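Local atomic coordinates of endoglucanase (Bacillus akibai, PDB entry 1UWW), a protein that hydrolyses internal beta-1,4-glucosidic linkages of cellulose, lichenin and cereal beta-glucans, and is represented here by its family 28 carbohydrate-binding module, specific for non-crystalline cellulose. Residues Ser50-Trp55 / Arg180-Asn185; Phe93-Val98 / Tyr143-Lys148. All blocks are in the same frame, centred on the assembly; numbering follows the deposited sequence. Where two conformers were deposited one is given.

Contact 1. Residues Ser50-Trp55 / Arg180-Asn185; sequences SNALSW and RVFVDN. With CA (calcium ion), chain C.
Trp-55 lies against Val-181 at one end of an antiparallel strand pair in the beta-sandwich of this carbohydrate-binding module, and at the other end Ser-50 and Asp-184 share a calcium ion. The indole takes the cramped position between backbone N and carbonyl carbon (chi1 66°), which folds it back over the neighbouring strand; Val-181 CG2 then sits over the centre of its six-membered ring, 3.5 Å from the centroid, a CH-pi contact. Val-183 CG2 reaches the same ring obliquely at CZ3. Trp-32 and Phe-170 meet this indole edge-to-face, so it belongs to the core between the sheets.

On the face bearing Ser-54 and Phe-182, the serine hydroxyl OG donates to Val-181 O (2.8 Å) and accepts from Arg-180 NH1 (2.9 Å), with OG lying in the guanidinium plane and the bond nearly straight at 166°. A bend at chi3 brings the arginine to it. OG also stands over one face of the Phe-182 ring, off-centre. Val-181 O takes a second, longer bond from Trp-55 N, from the opposite side of its plane.

Val-21, Glu-23 and a water complete the calcium site, where Asp-184 chelates through OD1 and OD2, both 2.5 Å from the metal, alongside Ser-50 OG at 2.4 Å and Asn-51 O at 2.3 Å.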
loop_
_atom_site.group_PDB
_atom_site.type_symbol
_atom_site.label_atom_id
_atom_site.label_comp_id
_atom_site.label_asym_id
_atom_site.label_seq_id
_atom_site.Cartn_x
_atom_site.Cartn_y
_atom_site.Cartn_z
ATOM N N SER A 50 -24.867 15.291 -1.973
ATOM C CA SER A 50 -25.427 13.965 -1.808
ATOM C C SER A 50 -25.174 13.512 -0.382
ATOM O O SER A 50 -24.269 14.005 0.272
ATOM C CB SER A 50 -24.791 13.001 -2.808
ATOM O OG SER A 50 -25.411 11.712 -2.781
ATOM N N ASN A 51 -25.939 12.558 0.090
ATOM C CA ASN A 51 -25.728 12.017 1.412
ATOM C C ASN A 51 -24.647 10.940 1.392
ATOM O O ASN A 51 -24.553 10.156 0.454
ATOM C CB ASN A 51 -27.030 11.463 1.968
ATOM C CG ASN A 51 -27.991 12.545 2.350
ATOM O OD1 ASN A 51 -27.645 13.487 3.088
ATOM N ND2 ASN A 51 -29.203 12.446 1.835
ATOM N N ALA A 52 -23.844 10.909 2.451
ATOM C CA ALA A 52 -22.641 10.093 2.507
ATOM C C ALA A 52 -22.469 9.499 3.909
ATOM O O ALA A 52 -22.907 10.071 4.891
ATOM C CB ALA A 52 -21.471 10.948 2.161
ATOM N N LEU A 53 -21.818 8.352 4.002
ATOM C CA LEU A 53 -21.412 7.746 5.271
ATOM C C LEU A 53 -20.273 8.608 5.847
ATOM O O LEU A 53 -19.317 8.905 5.146
ATOM C CB LEU A 53 -20.910 6.339 5.015
ATOM C CG LEU A 53 -20.508 5.516 6.240
ATOM C CD1 LEU A 53 -21.707 5.199 7.106
ATOM C CD2 LEU A 53 -19.789 4.249 5.811
ATOM N N SER A 54 -20.336 8.971 7.126
ATOM C CA SER A 54 -19.413 9.951 7.710
ATOM C C SER A 54 -19.012 9.640 9.140
ATOM O O SER A 54 -19.785 9.063 9.899
ATOM C CB SER A 54 -20.054 11.345 7.587
ATOM O OG SER A 54 -19.188 12.392 7.941
ATOM N N TRP A 55 -17.778 9.996 9.472
ATOM C CA TRP A 55 -17.307 9.961 10.861
ATOM C C TRP A 55 -16.256 11.050 11.001
ATOM O O TRP A 55 -15.732 11.554 10.027
ATOM C CB TRP A 55 -16.790 8.562 11.239
ATOM C CG TRP A 55 -15.556 8.123 10.514
ATOM C CD1 TRP A 55 -14.280 8.174 10.993
ATOM C CD2 TRP A 55 -15.467 7.532 9.196
ATOM N NE1 TRP A 55 -13.408 7.681 10.051
ATOM C CE2 TRP A 55 -14.108 7.267 8.949
ATOM C CE3 TRP A 55 -16.396 7.220 8.199
ATOM C CZ2 TRP A 55 -13.658 6.678 7.759
ATOM C CZ3 TRP A 55 -15.936 6.648 7.006
ATOM C CH2 TRP A 55 -14.589 6.391 6.808
ATOM N N ARG A 180 -13.507 15.612 9.657
ATOM C CA ARG A 180 -14.613 14.749 9.253
ATOM C C ARG A 180 -14.331 14.209 7.859
ATOM O O ARG A 180 -13.768 14.919 7.032
ATOM C CB ARG A 180 -15.930 15.524 9.312
ATOM C CG ARG A 180 -17.125 14.682 8.936
ATOM C CD ARG A 180 -18.453 15.314 9.277
ATOM N NE ARG A 180 -18.742 15.262 10.704
ATOM C CZ ARG A 180 -19.138 14.185 11.359
ATOM N NH1 ARG A 180 -19.370 13.035 10.745
ATOM N NH2 ARG A 180 -19.352 14.235 12.672
ATOM N N VAL A 181 -14.670 12.939 7.657
ATOM C CA VAL A 181 -14.523 12.305 6.355
ATOM C C VAL A 181 -15.882 11.736 5.958
ATOM O O VAL A 181 -16.787 11.520 6.768
ATOM C CB VAL A 181 -13.409 11.257 6.297
ATOM C CG1 VAL A 181 -12.061 11.858 6.696
ATOM C CG2 VAL A 181 -13.729 10.057 7.108
ATOM N N PHE A 182 -16.012 11.505 4.658
ATOM C CA PHE A 182 -17.282 11.112 4.035
ATOM C C PHE A 182 -16.979 10.103 2.917
ATOM O O PHE A 182 -16.060 10.312 2.120
ATOM C CB PHE A 182 -18.005 12.300 3.392
ATOM C CG PHE A 182 -18.174 13.527 4.281
ATOM C CD1 PHE A 182 -17.109 14.424 4.499
ATOM C CD2 PHE A 182 -19.404 13.815 4.824
ATOM C CE1 PHE A 182 -17.276 15.555 5.273
ATOM C CE2 PHE A 182 -19.585 14.982 5.604
ATOM C CZ PHE A 182 -18.537 15.837 5.807
ATOM N N VAL A 183 -17.790 9.058 2.834
ATOM C CA VAL A 183 -17.701 8.024 1.790
ATOM C C VAL A 183 -19.048 7.927 1.080
ATOM O O VAL A 183 -20.088 7.811 1.715
ATOM C CB VAL A 183 -17.373 6.670 2.468
ATOM C CG1 VAL A 183 -17.557 5.474 1.529
ATOM C CG2 VAL A 183 -15.973 6.691 3.077
ATOM N N ASP A 184 -19.020 7.934 -0.250
ATOM C CA ASP A 184 -20.260 7.813 -1.027
ATOM C C ASP A 184 -20.052 6.939 -2.268
ATOM O O ASP A 184 -18.956 6.819 -2.786
ATOM C CB ASP A 184 -20.788 9.191 -1.426
ATOM C CG ASP A 184 -22.286 9.222 -1.709
ATOM O OD1 ASP A 184 -23.017 8.212 -1.564
ATOM O OD2 ASP A 184 -22.787 10.335 -2.033
ATOM N N ASN A 185 -21.137 6.340 -2.734
ATOM C CA ASN A 185 -21.164 5.650 -4.031
ATOM C C ASN A 185 -20.164 4.493 -4.111
ATOM O O ASN A 185 -19.434 4.356 -5.081
ATOM C CB ASN A 185 -21.000 6.625 -5.196
ATOM C CG ASN A 185 -22.014 7.713 -5.163
ATOM O OD1 ASN A 185 -23.210 7.438 -5.081
ATOM N ND2 ASN A 185 -21.558 8.956 -5.182
HETATM CA CA CA C . -25.087 9.551 -1.687
HETATM O O HOH W 1 -23.445 11.188 -5.057
HETATM O O HOH W 2 -20.637 11.001 12.423
HETATM O O HOH W 3 -25.271 8.840 -3.921
#

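Contact 2. Residues Phe93-Val98 / Tyr143-Lys148. With CA (calcium ion), chain D; CA (calcium ion), chain E.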
loop_
_atom_site.group_PDB
_atom_site.type_symbol
_atom_site.label_atom_id
_atom_site.label_comp_id
_atom_site.label_asym_id
_atom_site.label_seq_id
_atom_site.Cartn_x
_atom_site.Cartn_y
_atom_site.Cartn_z
ATOM N N PHE A 93 -14.569 9.855 -1.892
ATOM C CA PHE A 93 -14.042 10.052 -0.545
ATOM C C PHE A 93 -13.813 11.525 -0.363
ATOM O O PHE A 93 -13.182 12.161 -1.185
ATOM C CB PHE A 93 -12.730 9.316 -0.371
ATOM C CG PHE A 93 -12.216 9.314 1.046
ATOM C CD1 PHE A 93 -13.000 8.933 2.122
ATOM C CD2 PHE A 93 -10.914 9.713 1.305
ATOM C CE1 PHE A 93 -12.484 8.955 3.444
ATOM C CE2 PHE A 93 -10.400 9.715 2.619
ATOM C CZ PHE A 93 -11.173 9.352 3.671
ATOM N N TYR A 94 -14.338 12.085 0.709
ATOM C CA TYR A 94 -14.193 13.506 0.967
ATOM C C TYR A 94 -13.594 13.709 2.343
ATOM O O TYR A 94 -13.868 12.954 3.281
ATOM C CB TYR A 94 -15.525 14.236 0.937
ATOM C CG TYR A 94 -16.382 13.998 -0.288
ATOM C CD1 TYR A 94 -17.243 12.926 -0.361
ATOM C CD2 TYR A 94 -16.350 14.868 -1.348
ATOM C CE1 TYR A 94 -18.037 12.721 -1.470
ATOM C CE2 TYR A 94 -17.144 14.676 -2.469
ATOM C CZ TYR A 94 -17.982 13.616 -2.494
ATOM O OH TYR A 94 -18.815 13.399 -3.586
ATOM N N LEU A 95 -12.771 14.728 2.445
ATOM C CA LEU A 95 -12.221 15.155 3.720
ATOM C C LEU A 95 -12.558 16.613 3.948
ATOM O O LEU A 95 -12.373 17.453 3.073
ATOM C CB LEU A 95 -10.714 14.954 3.770
ATOM C CG LEU A 95 -10.242 13.543 3.418
ATOM C CD1 LEU A 95 -9.848 13.486 1.973
ATOM C CD2 LEU A 95 -9.107 13.089 4.299
ATOM N N ASP A 96 -13.004 16.907 5.164
ATOM C CA ASP A 96 -13.092 18.275 5.646
ATOM C C ASP A 96 -12.221 18.367 6.892
ATOM O O ASP A 96 -12.684 18.121 8.015
ATOM C CB ASP A 96 -14.519 18.671 5.960
ATOM C CG ASP A 96 -14.656 20.163 6.283
ATOM O OD1 ASP A 96 -13.616 20.854 6.487
ATOM O OD2 ASP A 96 -15.774 20.737 6.313
ATOM N N PRO A 97 -10.944 18.658 6.684
ATOM C CA PRO A 97 -10.041 18.724 7.837
ATOM C C PRO A 97 -10.313 19.936 8.711
ATOM O O PRO A 97 -10.750 20.984 8.240
ATOM C CB PRO A 97 -8.650 18.849 7.212
ATOM C CG PRO A 97 -8.887 19.392 5.861
ATOM C CD PRO A 97 -10.252 18.955 5.418
ATOM N N VAL A 98 -10.035 19.750 9.985
ATOM C CA VAL A 98 -9.723 20.866 10.859
ATOM C C VAL A 98 -8.218 21.048 10.970
ATOM O O VAL A 98 -7.761 22.180 11.179
ATOM C CB VAL A 98 -10.388 20.732 12.259
ATOM C CG1 VAL A 98 -9.890 21.766 13.239
ATOM C CG2 VAL A 98 -11.889 20.654 12.083
ATOM N N TYR A 143 -12.631 18.492 0.365
ATOM C CA TYR A 143 -11.742 17.931 -0.652
ATOM C C TYR A 143 -12.324 16.614 -1.167
ATOM O O TYR A 143 -12.711 15.782 -0.370
ATOM C CB TYR A 143 -10.358 17.673 -0.036
ATOM C CG TYR A 143 -9.663 18.931 0.431
ATOM C CD1 TYR A 143 -9.874 19.425 1.704
ATOM C CD2 TYR A 143 -8.820 19.645 -0.412
ATOM C CE1 TYR A 143 -9.238 20.593 2.132
ATOM C CE2 TYR A 143 -8.191 20.791 0.022
ATOM C CZ TYR A 143 -8.420 21.249 1.281
ATOM O OH TYR A 143 -7.824 22.405 1.734
ATOM N N HIS A 144 -12.352 16.424 -2.478
ATOM C CA HIS A 144 -12.986 15.270 -3.130
ATOM C C HIS A 144 -11.958 14.439 -3.863
ATOM O O HIS A 144 -11.280 14.923 -4.751
ATOM C CB HIS A 144 -14.053 15.773 -4.105
ATOM C CG HIS A 144 -14.799 14.695 -4.822
ATOM N ND1 HIS A 144 -15.638 15.005 -5.873
ATOM C CD2 HIS A 144 -14.913 13.362 -4.623
ATOM C CE1 HIS A 144 -16.189 13.892 -6.333
ATOM N NE2 HIS A 144 -15.787 12.878 -5.581
ATOM N N TYR A 145 -11.861 13.176 -3.464
ATOM C CA TYR A 145 -11.019 12.185 -4.127
ATOM C C TYR A 145 -11.890 11.097 -4.739
ATOM O O TYR A 145 -12.828 10.611 -4.135
ATOM C CB TYR A 145 -10.051 11.549 -3.123
ATOM C CG TYR A 145 -9.124 12.542 -2.532
ATOM C CD1 TYR A 145 -9.499 13.277 -1.404
ATOM C CD2 TYR A 145 -7.908 12.845 -3.135
ATOM C CE1 TYR A 145 -8.684 14.246 -0.866
ATOM C CE2 TYR A 145 -7.083 13.849 -2.592
ATOM C CZ TYR A 145 -7.489 14.518 -1.485
ATOM O OH TYR A 145 -6.653 15.483 -0.962
ATOM N N GLU A 146 -11.563 10.730 -5.960
ATOM C CA GLU A 146 -12.180 9.615 -6.665
ATOM C C GLU A 146 -11.354 8.374 -6.415
ATOM O O GLU A 146 -10.384 8.106 -7.133
ATOM C CB GLU A 146 -12.186 9.948 -8.153
ATOM C CG GLU A 146 -13.108 11.086 -8.501
ATOM C CD GLU A 146 -14.537 10.636 -8.493
ATOM O OE1 GLU A 146 -14.769 9.422 -8.258
ATOM O OE2 GLU A 146 -15.432 11.475 -8.737
ATOM N N VAL A 147 -11.666 7.645 -5.363
ATOM C CA VAL A 147 -10.889 6.473 -5.007
ATOM C C VAL A 147 -11.238 5.347 -5.982
ATOM O O VAL A 147 -12.393 5.075 -6.213
ATOM C CB VAL A 147 -11.114 6.084 -3.557
ATOM C CG1 VAL A 147 -10.328 4.821 -3.188
ATOM C CG2 VAL A 147 -10.735 7.270 -2.661
ATOM N N LYS A 148 -10.218 4.781 -6.616
ATOM C CA LYS A 148 -10.412 3.725 -7.614
ATOM C C LYS A 148 -9.329 2.689 -7.363
ATOM O O LYS A 148 -8.161 3.001 -7.489
ATOM C CB LYS A 148 -10.318 4.313 -9.030
ATOM C CG LYS A 148 -10.517 3.371 -10.173
ATOM C CD LYS A 148 -10.593 4.149 -11.506
ATOM C CE LYS A 148 -10.981 3.300 -12.709
ATOM N NZ LYS A 148 -11.724 4.103 -13.730
HETATM CA CA CA D . -12.242 22.587 7.418
HETATM CA CA CA E . -17.328 9.630 -8.274
HETATM O O HOH W 4 -10.033 23.803 7.314
HETATM O O HOH W 5 -11.371 22.297 5.205
HETATM O O HOH W 6 -13.894 24.134 6.672
HETATM O O HOH W 7 -17.585 11.477 -8.578
HETATM O O HOH W 8 -17.888 9.923 -10.733
#
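Tyr-94 and His-144 form an offset stack, their centroids 4.4 Å apart and their planes inclined by 26°. Tyr-94 CE2 hangs over one face of the imidazole, displaced toward its rim and 3.3 Å from His-144 CG. The two side chains run side by side in the same direction, the histidine extended with CG anti to its own N (chi1 -179°). Their polar ends are held separately, His-144 NE2 by Asp-92 and Tyr-94 OH by Asn-48, which should limit rotation of both rings. Tyr-143 presents an edge instead: Leu-95 O lies in its ring plane, 3.5 Å from CD1, and Pro-97 CD meets the same edge, with the proline set roughly perpendicular to the tyrosine side chain.

These residues belong to neighbouring antiparallel strands of one beta-sandwich sheet. Phe-93 with Tyr-145 and Leu-95 with Tyr-143 are hydrogen-bonded pairs; Tyr-94 and His-144 form the non-hydrogen-bonded pair between them. On the face carrying Phe-93, Leu-95 and Tyr-145, Phe-93 CB touches Val-147 CG2 at 3.7 Å, while Ile-128 of the other sheet packs on both Phe-93 and Tyr-145.

Two further calcium ions are bound along this strand pair. Glu-146 grips one through both carboxylate oxygens, with Asp-92 as a second protein ligand. The other takes Asp-96 OD1 at 2.4 Å, Pro-97 O at 2.3 Å and three waters.

Overall arrangement
Contacts 1 and 2 lie in one antiparallel sheet of the beta-sandwich, their centres about 9 Å apart. Strand 180-189 runs beside strand 88-97, so the four strands follow the order 50-58, 180-189, 88-97, 142-150. Probable hydrogen bonds from Tyr-94 N to Phe-182 O and from Asp-96 N to Arg-180 O, both 2.8 Å, join the two contacts. Along the chain, both segments of contact 2 fall between those of contact 1; the last long strand thus inserts between strands that come much earlier. Each contact brings bound calcium to this sheet: one ion at contact 1, two at contact 2, all within the carbohydrate-binding module.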